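Uncharacterized protein (Anabaena variabilis, PDB 3OT2) is of unknown function but probably acts as a nuclease, as a member of the Uma2 (DUF820) family in the PD-(D/E)XK restriction-endonuclease clan. Local coordinates at residues E111-D116 / G137-P142; S83-S88 / F102-D107. All coordinates share one frame; numbering follows the deposited sequence.

Contact 1. Residues E111-D116 / G137-P142; sequences EILSPD and GWLIDP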
loop_
_atom_site.group_PDB
_atom_site.type_symbol
_atom_site.label_atom_id
_atom_site.label_comp_id
_atom_site.label_asym_id
_atom_site.label_seq_id
_atom_site.Cartn_x
_atom_site.Cartn_y
_atom_site.Cartn_z
ATOM N N GLU A 111 -11.585 0.637 -3.955
ATOM C CA GLU A 111 -11.687 0.357 -2.535
ATOM C C GLU A 111 -11.560 1.650 -1.785
ATOM O O GLU A 111 -10.691 2.463 -2.093
ATOM C CB GLU A 111 -10.609 -0.641 -2.081
ATOM C CG GLU A 111 -10.698 -1.991 -2.784
ATOM C CD GLU A 111 -11.783 -2.941 -2.293
ATOM O OE1 GLU A 111 -12.721 -2.505 -1.581
ATOM O OE2 GLU A 111 -11.705 -4.132 -2.648
ATOM N N ILE A 112 -12.432 1.854 -0.822
ATOM C CA ILE A 112 -12.403 3.077 -0.025
ATOM C C ILE A 112 -12.171 2.686 1.417
ATOM O O ILE A 112 -12.944 1.901 1.970
ATOM C CB ILE A 112 -13.708 3.907 -0.211
ATOM C CG1 ILE A 112 -13.962 4.219 -1.701
ATOM C CG2 ILE A 112 -13.669 5.202 0.607
ATOM C CD1 ILE A 112 -15.456 4.122 -2.075
ATOM N N LEU A 113 -11.106 3.230 2.025
ATOM C CA LEU A 113 -10.814 2.958 3.433
ATOM C C LEU A 113 -11.844 3.571 4.356
ATOM O O LEU A 113 -12.447 4.602 4.054
ATOM C CB LEU A 113 -9.421 3.475 3.827
ATOM C CG LEU A 113 -8.219 2.858 3.101
ATOM C CD1 LEU A 113 -6.950 3.497 3.604
ATOM C CD2 LEU A 113 -8.187 1.326 3.282
ATOM N N SER A 114 -12.047 2.902 5.484
ATOM C CA SER A 114 -12.918 3.340 6.576
ATOM C C SER A 114 -12.170 2.965 7.863
ATOM O O SER A 114 -11.237 2.161 7.776
ATOM C CB SER A 114 -14.323 2.747 6.461
ATOM O OG SER A 114 -14.341 1.338 6.377
ATOM N N PRO A 115 -12.438 3.603 9.028
ATOM C CA PRO A 115 -11.627 3.316 10.233
ATOM C C PRO A 115 -11.363 1.835 10.576
ATOM O O PRO A 115 -10.258 1.527 11.028
ATOM C CB PRO A 115 -12.438 3.962 11.354
ATOM C CG PRO A 115 -13.160 5.085 10.698
ATOM C CD PRO A 115 -13.454 4.645 9.298
ATOM N N ASP A 116 -12.346 0.928 10.393
ATOM C CA ASP A 116 -12.156 -0.466 10.800
ATOM C C ASP A 116 -11.606 -1.373 9.683
ATOM O O ASP A 116 -11.386 -2.559 9.915
ATOM C CB ASP A 116 -13.489 -1.014 11.333
ATOM C CG ASP A 116 -13.961 -0.305 12.598
ATOM O OD1 ASP A 116 -13.100 0.042 13.448
ATOM O OD2 ASP A 116 -15.191 -0.090 12.733
ATOM N N GLY A 137 -6.685 -0.537 -10.321
ATOM C CA GLY A 137 -7.171 -0.507 -8.955
ATOM C C GLY A 137 -7.021 0.890 -8.395
ATOM O O GLY A 137 -6.038 1.576 -8.686
ATOM N N TRP A 138 -8.027 1.345 -7.641
ATOM C CA TRP A 138 -7.991 2.585 -6.880
ATOM C C TRP A 138 -8.110 2.274 -5.409
ATOM O O TRP A 138 -9.042 1.571 -5.011
ATOM C CB TRP A 138 -9.171 3.526 -7.239
ATOM C CG TRP A 138 -8.998 4.469 -8.400
ATOM C CD1 TRP A 138 -8.042 4.442 -9.372
ATOM C CD2 TRP A 138 -9.893 5.527 -8.741
ATOM N NE1 TRP A 138 -8.244 5.472 -10.261
ATOM C CE2 TRP A 138 -9.373 6.165 -9.887
ATOM C CE3 TRP A 138 -11.062 6.042 -8.142
ATOM C CZ2 TRP A 138 -9.981 7.294 -10.457
ATOM C CZ3 TRP A 138 -11.660 7.163 -8.700
ATOM C CH2 TRP A 138 -11.124 7.775 -9.847
ATOM N N LEU A 139 -7.199 2.808 -4.601
ATOM C CA LEU A 139 -7.301 2.716 -3.149
ATOM C C LEU A 139 -7.475 4.146 -2.667
ATOM O O LEU A 139 -6.538 4.947 -2.739
ATOM C CB LEU A 139 -6.107 1.997 -2.476
ATOM C CG LEU A 139 -6.111 2.007 -0.928
ATOM C CD1 LEU A 139 -7.428 1.523 -0.362
ATOM C CD2 LEU A 139 -4.979 1.185 -0.381
ATOM N N ILE A 140 -8.698 4.485 -2.269
ATOM C CA ILE A 140 -9.063 5.829 -1.803
ATOM C C ILE A 140 -8.925 5.876 -0.287
ATOM O O ILE A 140 -9.483 5.032 0.414
ATOM C CB ILE A 140 -10.508 6.236 -2.250
ATOM C CG1 ILE A 140 -10.642 6.247 -3.788
ATOM C CG2 ILE A 140 -10.930 7.604 -1.604
ATOM C CD1 ILE A 140 -12.083 6.365 -4.316
ATOM N N ASP A 141 -8.170 6.855 0.210
ATOM C CA ASP A 141 -7.975 7.064 1.643
ATOM C C ASP A 141 -8.625 8.407 2.016
ATOM O O ASP A 141 -7.981 9.445 1.855
ATOM C CB ASP A 141 -6.479 7.037 2.009
ATOM C CG ASP A 141 -6.209 7.224 3.496
ATOM O OD1 ASP A 141 -7.102 7.731 4.212
ATOM O OD2 ASP A 141 -5.144 6.809 3.952
ATOM N N PRO A 142 -9.891 8.415 2.487
ATOM C CA PRO A 142 -10.564 9.704 2.785
ATOM C C PRO A 142 -9.809 10.556 3.794
ATOM O O PRO A 142 -9.621 11.742 3.532
ATOM C CB PRO A 142 -11.938 9.282 3.321
ATOM C CG PRO A 142 -12.182 7.959 2.633
ATOM C CD PRO A 142 -10.820 7.284 2.664
#

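Contact 2. Residues S83-S88 / F102-D107; sequences SVFIWS and FLIAPD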
loop_
_atom_site.group_PDB
_atom_site.type_symbol
_atom_site.label_atom_id
_atom_site.label_comp_id
_atom_site.label_asym_id
_atom_site.label_seq_id
_atom_site.Cartn_x
_atom_site.Cartn_y
_atom_site.Cartn_z
ATOM N N SER A 83 -17.048 -2.214 -8.185
ATOM C CA SER A 83 -16.510 -3.014 -9.282
ATOM C C SER A 83 -17.013 -2.442 -10.591
ATOM O O SER A 83 -18.215 -2.231 -10.743
ATOM C CB SER A 83 -16.982 -4.458 -9.142
ATOM O OG SER A 83 -16.190 -5.072 -8.152
ATOM N N VAL A 84 -16.111 -2.200 -11.534
ATOM C CA VAL A 84 -16.490 -1.655 -12.839
ATOM C C VAL A 84 -16.120 -2.688 -13.910
ATOM O O VAL A 84 -14.982 -3.166 -13.961
ATOM C CB VAL A 84 -15.884 -0.247 -13.132
ATOM C CG1 VAL A 84 -16.550 0.387 -14.348
ATOM C CG2 VAL A 84 -16.011 0.688 -11.924
ATOM N N PHE A 85 -17.106 -3.061 -14.737
ATOM C CA PHE A 85 -16.896 -4.043 -15.818
ATOM C C PHE A 85 -17.242 -3.440 -17.146
ATOM O O PHE A 85 -18.308 -2.841 -17.259
ATOM C CB PHE A 85 -17.805 -5.283 -15.604
ATOM C CG PHE A 85 -17.406 -6.186 -14.465
ATOM C CD1 PHE A 85 -17.843 -5.935 -13.175
ATOM C CD2 PHE A 85 -16.617 -7.308 -14.690
ATOM C CE1 PHE A 85 -17.470 -6.768 -12.125
ATOM C CE2 PHE A 85 -16.266 -8.157 -13.639
ATOM C CZ PHE A 85 -16.693 -7.879 -12.364
ATOM N N ILE A 86 -16.387 -3.647 -18.172
ATOM C CA ILE A 86 -16.669 -3.202 -19.540
ATOM C C ILE A 86 -17.858 -4.063 -20.016
ATOM O O ILE A 86 -18.063 -5.172 -19.480
ATOM C CB ILE A 86 -15.433 -3.233 -20.486
ATOM C CG1 ILE A 86 -14.968 -4.690 -20.800
ATOM C CG2 ILE A 86 -14.302 -2.345 -19.907
ATOM C CD1 ILE A 86 -13.804 -4.829 -21.828
ATOM N N TRP A 87 -18.667 -3.535 -20.964
ATOM C CA TRP A 87 -19.907 -4.177 -21.372
ATOM C C TRP A 87 -19.730 -5.615 -21.817
ATOM O O TRP A 87 -20.501 -6.454 -21.364
ATOM C CB TRP A 87 -20.612 -3.381 -22.474
ATOM C CG TRP A 87 -22.104 -3.347 -22.291
ATOM C CD1 TRP A 87 -23.026 -4.116 -22.941
ATOM C CD2 TRP A 87 -22.839 -2.545 -21.347
ATOM N NE1 TRP A 87 -24.288 -3.830 -22.472
ATOM C CE2 TRP A 87 -24.201 -2.864 -21.498
ATOM C CE3 TRP A 87 -22.475 -1.604 -20.369
ATOM C CZ2 TRP A 87 -25.208 -2.245 -20.732
ATOM C CZ3 TRP A 87 -23.472 -0.985 -19.627
ATOM C CH2 TRP A 87 -24.823 -1.292 -19.828
ATOM N N SER A 88 -18.709 -5.914 -22.658
ATOM C CA SER A 88 -18.452 -7.266 -23.195
ATOM C C SER A 88 -18.121 -8.301 -22.102
ATOM O O SER A 88 -18.254 -9.494 -22.345
ATOM C CB SER A 88 -17.316 -7.227 -24.213
ATOM O OG SER A 88 -16.095 -6.813 -23.616
ATOM N N PHE A 102 -20.667 -13.588 -10.580
ATOM C CA PHE A 102 -19.545 -13.041 -11.352
ATOM C C PHE A 102 -18.319 -13.843 -10.996
ATOM O O PHE A 102 -17.870 -13.791 -9.854
ATOM C CB PHE A 102 -19.349 -11.545 -11.062
ATOM C CG PHE A 102 -20.256 -10.590 -11.804
ATOM C CD1 PHE A 102 -21.635 -10.637 -11.631
ATOM C CD2 PHE A 102 -19.725 -9.583 -12.604
ATOM C CE1 PHE A 102 -22.474 -9.726 -12.283
ATOM C CE2 PHE A 102 -20.562 -8.655 -13.235
ATOM C CZ PHE A 102 -21.930 -8.743 -13.082
ATOM N N LEU A 103 -17.816 -14.632 -11.950
ATOM C CA LEU A 103 -16.660 -15.499 -11.717
ATOM C C LEU A 103 -15.383 -14.920 -12.346
ATOM O O LEU A 103 -14.445 -15.656 -12.668
ATOM C CB LEU A 103 -16.945 -16.925 -12.241
ATOM C CG LEU A 103 -18.105 -17.677 -11.568
ATOM C CD1 LEU A 103 -18.445 -18.943 -12.336
ATOM C CD2 LEU A 103 -17.789 -18.004 -10.115
ATOM N N ILE A 104 -15.330 -13.587 -12.471
ATOM C CA ILE A 104 -14.221 -12.884 -13.118
ATOM C C ILE A 104 -13.827 -11.629 -12.327
ATOM O O ILE A 104 -14.607 -11.121 -11.528
ATOM C CB ILE A 104 -14.581 -12.524 -14.599
ATOM C CG1 ILE A 104 -15.925 -11.762 -14.700
ATOM C CG2 ILE A 104 -14.561 -13.774 -15.527
ATOM C CD1 ILE A 104 -16.074 -10.960 -15.947
ATOM N N ALA A 105 -12.614 -11.132 -12.573
ATOM C CA ALA A 105 -12.083 -9.940 -11.937
ATOM C C ALA A 105 -12.700 -8.679 -12.573
ATOM O O ALA A 105 -12.913 -8.679 -13.789
ATOM C CB ALA A 105 -10.565 -9.917 -12.056
ATOM N N PRO A 106 -12.963 -7.589 -11.802
ATOM C CA PRO A 106 -13.481 -6.354 -12.441
ATOM C C PRO A 106 -12.458 -5.744 -13.390
ATOM O O PRO A 106 -11.271 -6.005 -13.248
ATOM C CB PRO A 106 -13.739 -5.400 -11.258
ATOM C CG PRO A 106 -13.583 -6.222 -10.015
ATOM C CD PRO A 106 -12.720 -7.399 -10.359
ATOM N N ASP A 107 -12.887 -4.900 -14.328
ATOM C CA ASP A 107 -11.923 -4.185 -15.170
ATOM C C ASP A 107 -11.275 -3.080 -14.349
ATOM O O ASP A 107 -10.117 -2.730 -14.549
ATOM C CB ASP A 107 -12.637 -3.602 -16.403
ATOM C CG ASP A 107 -12.938 -4.691 -17.388
ATOM O OD1 ASP A 107 -12.004 -5.095 -18.118
ATOM O OD2 ASP A 107 -14.071 -5.240 -17.337
#

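Contact 1. Residues E111-D116 / G137-P142
Glu111 and Ile112 pair in parallel with Leu139 and Ile140, joining the two strands of a beta-alpha-beta unit (108-112, 119-131, 136-141) in the buried central sheet. Three nearly straight backbone hydrogen bonds bind them: Glu111 N to Trp138 O, Ile140 N to Glu111 O and Leu113 N to Ile140 O. On one face Ile112 and Ile140 run alongside each other in the same direction, with Ile112 CG1 3.9 Å from Ile140 CD1. With CG1 beside the backbone N (chi1 -55°), Ile112 sends CG2 out on the side of the carbonyl carbon to meet Pro142 CG at 3.7 Å. Leu113 divides its methyls: CD2 meets Leu139 CD1 at 3.7 Å in one conformer, while CD1 lies 3.8 Å from Asp141 OD2, which bonds to Thr120 of the second subunit. With an alanine at Leu113, a gap would probably open between Leu139 and Asp141. The Glu111 chain bends at chi2 (-78°), and its carboxylate leaves the strand pair, OE1 accepting Asp81 N. Pro80, Asp81 and Glu111 are placed much as in the PD-(D/E)XK signature, consistent with a nuclease site. Helix 119-131 covers the Leu139 face through Val122, helix 40-57 covers Ile112 through Ile45, and strand 146-150 flanks 136-141.

Contact 2. Residues S83-S88 / F102-D107
The Phe85 ring is sandwiched, with Pro106 over one face and Phe102 over the opposite one. Phe85 sits on strand 82-86 of a mixed sheet consistent with the PD-(D/E)XK fold of its clan, and its partners come from the loop that leads on to the antiparallel neighbour 108-112, folding back against the strand it left. Pro106 CA makes a CH-pi contact, 3.8 Å from the Phe85 ring centroid and close to the ring normal. Phe102 CD2 comes within 3.5 Å of Phe85 CZ, and the two ring planes are inclined at 59° and meet obliquely. At the Phe85 edge lies Ile104 O, in the ring plane; this carbonyl oxygen is buried and has no polar partner in the model. The methyl Ile104 CD1 approaches the same ring obliquely, 3.6 Å from Phe85 CE2.

With CG beside the backbone N (chi1 -72°), Phe85 carries its ring across to the loop, and Cys71 and Phe66 also touch it.

Asp107 then fixes the rejoining point. Its N gives Val84 O a weak, bent bond, whereas its OD2 is doubly engaged, taking the Ile86 amide and a salt bridge from Arg89, which also bonds to Ala105 O. Gln135 holds the other oxygen, OD1, and such a grip on both oxygens is likely to restrain the carboxylate from turning. Ile86 crosses it at about a right angle, with CG2 3.7 Å from Asp107 CG. The nearly straight bond from Ile86 N reaches Asp107 OD2 from 52° out of the carboxylate plane.

How the contacts relate
Both contacts are buried and serve the same mixed sheet, about 20 Å apart between centres and on opposite sides of the chain's centre. Strand 108-112 connects them: contact 2 fixes the loop that delivers the chain to it, and contact 1 begins near its end, pairing it with strand 136-141. Their chemistry follows their place. Between two regular strands, contact 1 relies on repeated backbone bonds with aliphatic side chains on both faces. Where a strand meets an irregular loop, contact 2 replaces that repetition with an aromatic ring held between two residues of the loop and a carboxylate serving a backbone amide. Only contact 1 also reaches the second subunit.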